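Local coordinates for putative hydrolase YdeN (Bacillus subtilis, PDB 1UXO), which probably acts as a serine hydrolase of the alpha/beta-hydrolase fold, possibly an esterase, on a substrate that is not known, at residues Ser147-Leu150 / Ala151-Ile154. The protein carries 2 engineered substitutions. Numbering follows the deposited sequence.
Sequences SKDL and AQQI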
ATOM      1  N   SER A 147     -10.744  -6.692   0.407  1.00  8.86           N
ATOM      2  CA  SER A 147      -9.655  -6.302   1.302  1.00  8.54           C
ATOM      3  C   SER A 147      -9.557  -7.295   2.462  1.00  8.20           C
ATOM      4  O   SER A 147      -8.479  -7.678   2.871  1.00  7.77           O
ATOM      5  CB  SER A 147      -9.853  -4.876   1.827  1.00  7.69           C
ATOM      6  OG  SER A 147      -9.747  -3.936   0.772  1.00 10.25           O
ATOM      7  N   LYS A 148     -10.697  -7.755   2.958  1.00  8.92           N
ATOM      8  CA  LYS A 148     -10.719  -8.748   4.008  1.00  8.89           C
ATOM      9  C   LYS A 148     -10.143 -10.095   3.491  1.00  9.18           C
ATOM     10  O   LYS A 148      -9.362 -10.739   4.190  1.00  9.22           O
ATOM     11  CB  LYS A 148     -12.175  -8.932   4.528  1.00 10.01           C
ATOM     12  CG  LYS A 148     -12.251  -9.952   5.678  1.00 12.16           C
ATOM     13  CD  LYS A 148     -13.547  -9.874   6.473  1.00 16.43           C
ATOM     14  CE  LYS A 148     -13.366 -10.360   7.907  1.00 20.34           C
ATOM     15  NZ  LYS A 148     -14.473 -10.074   8.891  1.00 17.59           N
ATOM     16  N   ASP A 149     -10.493 -10.457   2.247  1.00  9.11           N
ATOM     17  CA  ASP A 149     -10.003 -11.658   1.551  1.00 10.36           C
ATOM     18  C   ASP A 149      -8.499 -11.579   1.480  1.00  8.79           C
ATOM     19  O   ASP A 149      -7.809 -12.520   1.860  1.00  8.55           O
ATOM     20  CB  ASP A 149     -10.563 -11.668   0.130  1.00 11.51           C
ATOM     21  CG  ASP A 149     -10.240 -12.945  -0.712  0.70 15.74           C
ATOM     22  OD1 ASP A 149      -9.719 -13.970  -0.183  0.70 20.14           O
ATOM     23  OD2 ASP A 149     -10.411 -12.960  -1.976  0.70 18.93           O
ATOM     24  N   LEU A 150      -7.968 -10.437   1.038  1.00  7.99           N
ATOM     25  CA  LEU A 150      -6.526 -10.276   0.933  1.00  7.45           C
ATOM     26  C   LEU A 150      -5.840 -10.376   2.310  1.00  7.71           C
ATOM     27  O   LEU A 150      -4.786 -11.054   2.447  1.00  6.61           O
ATOM     28  CB  LEU A 150      -6.209  -8.909   0.275  1.00  8.24           C
ATOM     29  CG  LEU A 150      -4.755  -8.492   0.299  1.00  7.70           C
ATOM     30  CD1 LEU A 150      -3.892  -9.541  -0.400  1.00  8.96           C
ATOM     31  CD2 LEU A 150      -4.524  -7.156  -0.299  1.00 10.74           C
ATOM     32  N   ALA A 151      -6.430  -9.712   3.338  1.00  7.23           N
ATOM     33  CA  ALA A 151      -5.905  -9.804   4.682  1.00  6.68           C
ATOM     34  C   ALA A 151      -5.774 -11.257   5.156  1.00  6.94           C
ATOM     35  O   ALA A 151      -4.789 -11.661   5.776  1.00  7.60           O
ATOM     36  CB  ALA A 151      -6.715  -8.954   5.661  1.00  6.53           C
ATOM     37  N   GLN A 152      -6.753 -12.051   4.835  1.00  9.10           N
ATOM     38  CA  GLN A 152      -6.656 -13.484   5.156  1.00  9.91           C
ATOM     39  C   GLN A 152      -5.563 -14.197   4.382  1.00  8.72           C
ATOM     40  O   GLN A 152      -4.822 -15.035   4.938  1.00  9.33           O
ATOM     41  CB  GLN A 152      -7.981 -14.196   4.887  1.00 10.96           C
ATOM     42  CG  GLN A 152      -9.128 -13.724   5.723  1.00 14.09           C
ATOM     43  CD  GLN A 152     -10.485 -14.137   5.225  1.00 17.26           C
ATOM     44  OE1 GLN A 152     -10.645 -14.595   4.064  1.00 20.55           O
ATOM     45  NE2 GLN A 152     -11.496 -13.903   6.055  1.00 19.47           N
ATOM     46  N   GLN A 153      -5.475 -13.933   3.097  1.00  8.47           N
ATOM     47  CA  GLN A 153      -4.490 -14.595   2.234  1.00  9.70           C
ATOM     48  C   GLN A 153      -3.036 -14.327   2.672  1.00 10.01           C
ATOM     49  O   GLN A 153      -2.155 -15.197   2.548  1.00  9.52           O
ATOM     50  CB  GLN A 153      -4.686 -14.109   0.810  1.00  9.98           C
ATOM     51  CG  GLN A 153      -5.952 -14.632   0.197  1.00 11.15           C
ATOM     52  CD  GLN A 153      -6.210 -14.077  -1.163  1.00 15.87           C
ATOM     53  OE1 GLN A 153      -6.027 -12.870  -1.402  1.00 17.56           O
ATOM     54  NE2 GLN A 153      -6.624 -14.957  -2.098  1.00 18.87           N
ATOM     55  N   ILE A 154      -2.788 -13.109   3.158  1.00 10.14           N
ATOM     56  CA  ILE A 154      -1.447 -12.712   3.584  1.00  9.64           C
ATOM     57  C   ILE A 154      -1.298 -12.524   5.096  1.00  8.93           C
ATOM     58  O   ILE A 154      -0.347 -11.901   5.518  1.00  9.97           O
ATOM     59  CB  ILE A 154      -0.891 -11.456   2.811  1.00  9.75           C
ATOM     60  CG1 ILE A 154      -1.678 -10.175   3.158  1.00  8.01           C
ATOM     61  CG2 ILE A 154      -0.835 -11.735   1.287  1.00 11.77           C
ATOM     62  CD1 ILE A 154      -0.948  -8.886   2.763  1.00  8.11           C
TER
HETATM   63  O   HOH W   1      -8.039 -11.720  -3.011  1.00 13.82           O
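Asp149 and Gln153 face each other one turn apart on helix 144-153, the crossover helix of a beta-alpha-beta unit between parallel strands 128-136 and 157-161 of this alpha/beta-hydrolase fold.

Four i to i+4 backbone bonds run along these last turns of the helix: Ala151 to Ser147, Gln152 to Lys148, Gln153 to Asp149 and Ile154 to Leu150. They are alike in length; Ala151 N is 2.9 Å from Ser147 O. The last closes the helix, since Ile154 already leaves helical geometry.

On the buried side the methyl of Ala151 packs on Val133 and Leu158, from the two flanking strands. Ser147 OG bonds to Gly100 O. Its side chain is about 6 Å from that of Asp139 and about 8 Å from that of His166, both predicted charge-relay residues. Leu150 reaches Ile154 obliquely, with Leu150 CD1 4.1 Å from Ile154 CG2.

On a partly exposed flank, Asp149 has two deposited conformers; what follows holds for one. With CG anti to the backbone N (chi1 -175°), its OD1 comes to 3.6 Å from Gln153 CD. The carboxylate and amide planes are 32° apart. OD2 forms a salt bridge with Lys103. One water donates weakly to Asp149 OD2 and, at 2.8 Å, to Gln153 OE1.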